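Local coordinates for protein aerobactin synthase IucC (Klebsiella pneumoniae, PDB 6CN7) that probably joins a second N-acetyl-N-hydroxylysine to N-citryl-N-acetyl-N-hydroxylysine at the expense of ATP, giving the siderophore aerobactin, at residues 168-173 against 248-253; 223-228 against 276-281. The protein carries 5 engineered substitutions. All coordinates share one frame; numbering follows the deposited sequence.

Interaction 1 of 2, residues 168-173 against 248-253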
loop_
_atom_site.group_PDB
_atom_site.type_symbol
_atom_site.label_atom_id
_atom_site.label_comp_id
_atom_site.label_asym_id
_atom_site.label_seq_id
_atom_site.Cartn_x
_atom_site.Cartn_y
_atom_site.Cartn_z
ATOM N N LEU A 168 -10.675 13.443 -2.145
ATOM C CA LEU A 168 -10.507 12.536 -3.266
ATOM C C LEU A 168 -9.307 12.946 -4.108
ATOM O O LEU A 168 -8.936 14.122 -4.172
ATOM C CB LEU A 168 -11.761 12.519 -4.139
ATOM C CG LEU A 168 -13.051 12.106 -3.433
ATOM C CD1 LEU A 168 -14.226 12.206 -4.393
ATOM C CD2 LEU A 168 -12.932 10.701 -2.857
ATOM N N HIS A 169 -8.699 11.955 -4.748
ATOM C CA HIS A 169 -7.657 12.187 -5.732
ATOM C C HIS A 169 -8.299 12.368 -7.104
ATOM O O HIS A 169 -9.332 11.764 -7.407
ATOM C CB HIS A 169 -6.673 11.019 -5.749
ATOM C CG HIS A 169 -5.396 11.309 -6.470
ATOM N ND1 HIS A 169 -4.337 11.960 -5.875
ATOM C CD2 HIS A 169 -5.002 11.028 -7.734
ATOM C CE1 HIS A 169 -3.347 12.071 -6.743
ATOM N NE2 HIS A 169 -3.726 11.513 -7.878
ATOM N N TRP A 170 -7.686 13.210 -7.932
ATOM C CA TRP A 170 -8.257 13.588 -9.220
ATOM C C TRP A 170 -7.286 13.267 -10.345
ATOM O O TRP A 170 -6.105 13.625 -10.277
ATOM C CB TRP A 170 -8.620 15.073 -9.238
ATOM C CG TRP A 170 -9.771 15.380 -8.344
ATOM C CD1 TRP A 170 -9.715 15.735 -7.029
ATOM C CD2 TRP A 170 -11.159 15.341 -8.691
ATOM N NE1 TRP A 170 -10.982 15.927 -6.536
ATOM C CE2 TRP A 170 -11.887 15.690 -7.537
ATOM C CE3 TRP A 170 -11.857 15.048 -9.867
ATOM C CZ2 TRP A 170 -13.278 15.754 -7.525
ATOM C CZ3 TRP A 170 -13.238 15.114 -9.853
ATOM C CH2 TRP A 170 -13.933 15.463 -8.690
ATOM N N LEU A 171 -7.793 12.598 -11.376
ATOM C CA LEU A 171 -7.038 12.277 -12.576
ATOM C C LEU A 171 -7.612 13.028 -13.768
ATOM O O LEU A 171 -8.722 13.567 -13.725
ATOM C CB LEU A 171 -7.063 10.769 -12.856
ATOM C CG LEU A 171 -6.425 9.838 -11.825
ATOM C CD1 LEU A 171 -6.567 8.393 -12.277
ATOM C CD2 LEU A 171 -4.966 10.192 -11.604
ATOM N N ALA A 172 -6.833 13.057 -14.846
ATOM C CA ALA A 172 -7.273 13.589 -16.127
ATOM C C ALA A 172 -7.130 12.498 -17.176
ATOM O O ALA A 172 -6.075 11.863 -17.276
ATOM C CB ALA A 172 -6.467 14.828 -16.526
ATOM N N VAL A 173 -8.192 12.277 -17.947
ATOM C CA VAL A 173 -8.235 11.209 -18.935
ATOM C C VAL A 173 -8.762 11.771 -20.246
ATOM O O VAL A 173 -9.606 12.671 -20.263
ATOM C CB VAL A 173 -9.116 10.034 -18.461
ATOM C CG1 VAL A 173 -9.150 8.922 -19.506
ATOM C CG2 VAL A 173 -8.618 9.498 -17.127
ATOM N N GLY A 248 -3.722 15.399 -8.316
ATOM C CA GLY A 248 -3.615 15.516 -6.878
ATOM C C GLY A 248 -4.982 15.501 -6.220
ATOM O O GLY A 248 -6.009 15.211 -6.841
ATOM N N GLU A 249 -4.980 15.825 -4.931
ATOM C CA GLU A 249 -6.200 15.836 -4.138
ATOM C C GLU A 249 -6.801 17.235 -4.134
ATOM O O GLU A 249 -6.085 18.227 -3.960
ATOM C CB GLU A 249 -5.913 15.374 -2.710
ATOM C CG GLU A 249 -5.417 13.940 -2.621
ATOM C CD GLU A 249 -5.198 13.487 -1.192
ATOM O OE1 GLU A 249 -5.234 14.346 -0.283
ATOM O OE2 GLU A 249 -4.996 12.272 -0.976
ATOM N N PHE A 250 -8.115 17.309 -4.335
ATOM C CA PHE A 250 -8.826 18.578 -4.353
ATOM C C PHE A 250 -10.216 18.385 -3.768
ATOM O O PHE A 250 -10.769 17.283 -3.779
ATOM C CB PHE A 250 -8.971 19.149 -5.770
ATOM C CG PHE A 250 -7.671 19.435 -6.461
ATOM C CD1 PHE A 250 -6.991 20.619 -6.228
ATOM C CD2 PHE A 250 -7.142 18.532 -7.366
ATOM C CE1 PHE A 250 -5.798 20.888 -6.875
ATOM C CE2 PHE A 250 -5.952 18.795 -8.014
ATOM C CZ PHE A 250 -5.279 19.975 -7.769
ATOM N N GLY A 251 -10.775 19.477 -3.263
ATOM C CA GLY A 251 -12.198 19.563 -3.022
ATOM C C GLY A 251 -12.607 19.237 -1.601
ATOM O O GLY A 251 -11.834 19.331 -0.643
ATOM N N ASP A 252 -13.866 18.830 -1.478
ATOM C CA ASP A 252 -14.508 18.637 -0.190
ATOM C C ASP A 252 -14.019 17.357 0.481
ATOM O O ASP A 252 -13.350 16.514 -0.121
ATOM C CB ASP A 252 -16.027 18.587 -0.361
ATOM C CG ASP A 252 -16.602 19.914 -0.811
ATOM O OD1 ASP A 252 -15.961 20.955 -0.555
ATOM O OD2 ASP A 252 -17.688 19.915 -1.426
ATOM N N LEU A 253 -14.379 17.223 1.756
ATOM C CA LEU A 253 -14.056 16.047 2.547
ATOM C C LEU A 253 -15.208 15.055 2.483
ATOM O O LEU A 253 -16.378 15.438 2.582
ATOM C CB LEU A 253 -13.781 16.444 3.998
ATOM C CG LEU A 253 -12.561 17.334 4.243
ATOM C CD1 LEU A 253 -12.507 17.780 5.700
ATOM C CD2 LEU A 253 -11.282 16.604 3.865
HETATM O O HOH W 1 -4.196 10.878 -2.782
#

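Interaction 2 of 2, residues 223-228 against 276-281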
loop_
_atom_site.group_PDB
_atom_site.type_symbol
_atom_site.label_atom_id
_atom_site.label_comp_id
_atom_site.label_asym_id
_atom_site.label_seq_id
_atom_site.Cartn_x
_atom_site.Cartn_y
_atom_site.Cartn_z
ATOM N N HIS A 223 -10.727 7.286 -5.304
ATOM C CA HIS A 223 -10.578 7.087 -3.871
ATOM C C HIS A 223 -9.093 7.108 -3.516
ATOM O O HIS A 223 -8.293 6.447 -4.193
ATOM C CB HIS A 223 -11.211 5.757 -3.461
ATOM C CG HIS A 223 -11.394 5.594 -1.983
ATOM N ND1 HIS A 223 -10.340 5.420 -1.114
ATOM C CD2 HIS A 223 -12.516 5.556 -1.226
ATOM C CE1 HIS A 223 -10.802 5.292 0.117
ATOM N NE2 HIS A 223 -12.120 5.370 0.077
ATOM N N PRO A 224 -8.678 7.848 -2.483
ATOM C CA PRO A 224 -7.234 7.935 -2.199
ATOM C C PRO A 224 -6.578 6.583 -1.957
ATOM O O PRO A 224 -5.422 6.383 -2.350
ATOM C CB PRO A 224 -7.171 8.838 -0.958
ATOM C CG PRO A 224 -8.547 8.821 -0.383
ATOM C CD PRO A 224 -9.478 8.637 -1.533
ATOM N N TRP A 225 -7.280 5.646 -1.318
ATOM C CA TRP A 225 -6.729 4.303 -1.159
ATOM C C TRP A 225 -6.527 3.637 -2.511
ATOM O O TRP A 225 -5.487 3.015 -2.758
ATOM C CB TRP A 225 -7.641 3.450 -0.278
ATOM C CG TRP A 225 -7.035 2.121 0.069
ATOM C CD1 TRP A 225 -6.318 1.813 1.191
ATOM C CD2 TRP A 225 -7.080 0.924 -0.717
ATOM N NE1 TRP A 225 -5.918 0.502 1.153
ATOM C CE2 TRP A 225 -6.371 -0.068 -0.009
ATOM C CE3 TRP A 225 -7.649 0.594 -1.952
ATOM C CZ2 TRP A 225 -6.218 -1.369 -0.495
ATOM C CZ3 TRP A 225 -7.496 -0.694 -2.429
ATOM C CH2 TRP A 225 -6.787 -1.659 -1.701
ATOM N N GLN A 226 -7.513 3.761 -3.404
ATOM C CA GLN A 226 -7.380 3.200 -4.744
ATOM C C GLN A 226 -6.179 3.793 -5.469
ATOM O O GLN A 226 -5.413 3.067 -6.113
ATOM C CB GLN A 226 -8.666 3.446 -5.535
ATOM C CG GLN A 226 -8.715 2.773 -6.902
ATOM C CD GLN A 226 -8.969 1.282 -6.820
ATOM O OE1 GLN A 226 -8.957 0.695 -5.739
ATOM N NE2 GLN A 226 -9.208 0.660 -7.970
ATOM N N TRP A 227 -5.997 5.113 -5.380
ATOM C CA TRP A 227 -4.833 5.737 -6.003
ATOM C C TRP A 227 -3.544 5.281 -5.337
ATOM O O TRP A 227 -2.560 4.960 -6.016
ATOM C CB TRP A 227 -4.938 7.259 -5.931
ATOM C CG TRP A 227 -3.643 7.935 -6.262
ATOM C CD1 TRP A 227 -2.788 8.545 -5.391
ATOM C CD2 TRP A 227 -3.045 8.050 -7.556
ATOM N NE1 TRP A 227 -1.696 9.040 -6.065
ATOM C CE2 TRP A 227 -1.832 8.749 -7.396
ATOM C CE3 TRP A 227 -3.420 7.632 -8.836
ATOM C CZ2 TRP A 227 -0.992 9.040 -8.468
ATOM C CZ3 TRP A 227 -2.586 7.922 -9.900
ATOM C CH2 TRP A 227 -1.386 8.620 -9.710
ATOM N N GLN A 228 -3.535 5.252 -4.005
ATOM C CA GLN A 228 -2.326 4.933 -3.257
ATOM C C GLN A 228 -1.846 3.517 -3.558
ATOM O O GLN A 228 -0.666 3.297 -3.856
ATOM C CB GLN A 228 -2.608 5.112 -1.766
ATOM C CG GLN A 228 -1.419 4.968 -0.841
ATOM C CD GLN A 228 -1.824 5.119 0.612
ATOM O OE1 GLN A 228 -1.595 4.227 1.428
ATOM N NE2 GLN A 228 -2.444 6.249 0.941
ATOM N N LEU A 276 -17.019 4.948 -5.662
ATOM C CA LEU A 276 -15.742 4.831 -6.343
ATOM C C LEU A 276 -15.232 3.396 -6.273
ATOM O O LEU A 276 -15.602 2.651 -5.361
ATOM C CB LEU A 276 -14.708 5.776 -5.717
ATOM C CG LEU A 276 -15.070 7.260 -5.838
ATOM C CD1 LEU A 276 -14.250 8.123 -4.888
ATOM C CD2 LEU A 276 -14.887 7.733 -7.272
ATOM N N PRO A 277 -14.393 2.972 -7.219
ATOM C CA PRO A 277 -13.870 1.601 -7.166
ATOM C C PRO A 277 -12.877 1.405 -6.029
ATOM O O PRO A 277 -12.039 2.266 -5.750
ATOM C CB PRO A 277 -13.190 1.422 -8.530
ATOM C CG PRO A 277 -13.715 2.520 -9.388
ATOM C CD PRO A 277 -14.018 3.652 -8.472
ATOM N N LEU A 278 -12.984 0.250 -5.373
ATOM C CA LEU A 278 -11.997 -0.212 -4.399
ATOM C C LEU A 278 -11.649 -1.646 -4.781
ATOM O O LEU A 278 -12.434 -2.568 -4.536
ATOM C CB LEU A 278 -12.530 -0.125 -2.970
ATOM C CG LEU A 278 -12.695 1.270 -2.356
ATOM C CD1 LEU A 278 -13.347 1.174 -0.981
ATOM C CD2 LEU A 278 -11.358 1.987 -2.254
ATOM N N THR A 279 -10.479 -1.834 -5.386
ATOM C CA THR A 279 -10.057 -3.144 -5.880
ATOM C C THR A 279 -9.393 -3.893 -4.733
ATOM O O THR A 279 -8.202 -3.719 -4.470
ATOM C CB THR A 279 -9.113 -2.989 -7.066
ATOM O OG1 THR A 279 -9.726 -2.159 -8.057
ATOM C CG2 THR A 279 -8.790 -4.345 -7.678
ATOM N N ILE A 280 -10.160 -4.740 -4.056
ATOM C CA ILE A 280 -9.702 -5.452 -2.870
ATOM C C ILE A 280 -9.493 -6.936 -3.156
ATOM O O ILE A 280 -8.417 -7.480 -2.908
ATOM C CB ILE A 280 -10.684 -5.237 -1.696
ATOM C CG1 ILE A 280 -10.645 -3.771 -1.255
ATOM C CG2 ILE A 280 -10.347 -6.146 -0.524
ATOM C CD1 ILE A 280 -11.720 -3.392 -0.266
ATOM N N TYR A 281 -10.518 -7.608 -3.674
ATOM C CA TYR A 281 -10.412 -9.021 -4.031
ATOM C C TYR A 281 -10.350 -9.186 -5.546
ATOM O O TYR A 281 -9.269 -9.241 -6.132
ATOM C CB TYR A 281 -11.593 -9.814 -3.466
ATOM C CG TYR A 281 -11.688 -9.801 -1.955
ATOM C CD1 TYR A 281 -11.004 -10.738 -1.188
ATOM C CD2 TYR A 281 -12.468 -8.861 -1.296
ATOM C CE1 TYR A 281 -11.092 -10.732 0.194
ATOM C CE2 TYR A 281 -12.560 -8.848 0.085
ATOM C CZ TYR A 281 -11.870 -9.785 0.825
ATOM O OH TYR A 281 -11.961 -9.774 2.198
HETATM O O HOH W 2 -11.449 4.859 -6.903
#

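Interaction 1 of 2, residues 168-173 against 248-253
Trp-170 and Gly-248 meet as an antiparallel hydrogen-bonded pair, and His-169 lies opposite Glu-249 as a non-hydrogen-bonded pair, with strands 168-173 and 248-250 running at 120° to each other. They belong to the large, curled antiparallel sheet of the IucA/IucC family region, in which strand 165-174 lies between strands 217-222 and 244-250. Trp-170 N donates to Gly-248 O over 2.8 Å; farther on, the chain turns a corner at Gly-251 and continues in another strand.

On the face that carries Trp-170 and Phe-250, the indole keeps to the side of its own backbone N (chi1 -69°) and extends along the neighbouring strand. Its NE1 donates to Phe-250 O at 3.1 Å, the acceptor lying near the indole plane while the donor sits above the carbonyl plane. A side chain thus bonds the backbone just before the corner. Trp-170 CD1 also packs on Phe-250 CB at 3.7 Å and reaches the edge of the phenyl ring, the two ring planes being inclined at 53°. Phe-250 is met edge-to-face by Phe-204 of helix 198-210, which lies over this side of the sheet.

On the other face, His-169 turns its ring back over Gly-248, with CE1 3.5 Å from Gly-248 CA and Gly-248 O above one ring face. Gly-248 adopts backbone angles open chiefly to glycine, and the imidazole lies directly against its CA. Ser-246 hydrogen-bonds His-169 NE2 and Trp-227 stacks on the ring, which helps fix its rotation. Glu-249 runs out extended beyond CG, and this CG meets the edge of the imidazole, 4.0 Å from His-169 ND1.

Interaction 2 of 2, residues 223-228 against 276-281
His-223 faces Leu-276 and Leu-278 just before helix 224-234 begins. Its backbone N donates to a water, which in turn donates to Pro-277 O at 2.9 Å, while Leu-276 CD1 packs 3.6 Å from the same His-223 N. The imidazole, swung anti to the backbone N, offers one face to Leu-278 CD2. This methyl stands 3.7 Å from the ring centroid and 16° off the normal, a CH-pi contact. The ring also serves as an N-cap: His-223 ND1 accepts from Trp-225 N at 3.1 Å, with the donor near the ring plane. This bond uses one of the amides at the start of the helix and steadies the ring beneath the leucine methyl. Tyr-158 meets His-223 edge-to-face.

Trp-225 points the six-membered ring of its indole at the loop, CZ3 and CH2 coming nearest Thr-279 O, which lies at the ring edge. Leu-278 CD2 lies 4.0 Å from Trp-225 CE3, so one methyl packs against both aromatic side chains. The contact joins a capped helix N-terminus to the irregular chain that follows strand 272-275 in the IucA/IucC family region. The ring of Trp-150 also meets the indole.

Gln-226 sends its side chain from the first turn of the helix to the loop, bent at chi2 (75°), which puts one face of the amide over Pro-277 O, 3.4 Å from Gln-226 CD, and its edge toward Thr-279. Both ends of the amide grip one residue. Gln-226 OE1 accepts from Thr-279 N at 3.0 Å in a nearly straight bond (169°), and Gln-226 NE2 donates to Thr-279 OG1 at 2.9 Å with the hydroxyl oxygen in the amide plane. Such a two-point grip holds the amide against flipping, and Met-348 O takes a further bond from Gln-226 NE2.

How the interactions relate
Strand 165-174 comes first along the chain, followed by 223-228, which lies inside the long loop that interaction 1 closes when the chain reaches 248-253. Interaction 2 then closes its own loop at 276-281, so the two cross, their segments alternating. Interaction 1 joins neighbouring strands of the sheet, whereas interaction 2 ties the helix that follows strand 217-222 to the chain leaving strand 272-275. Their centres are about 13 Å apart and the contacts touch: Trp-227 packs against Leu-171, and Leu-168 CD2 meets Leu-276 CD1 at 3.5 Å. Trp-227 NE1 also hydrogen-bonds Glu-153 of the second subunit, bringing this joint close to the dimer interface.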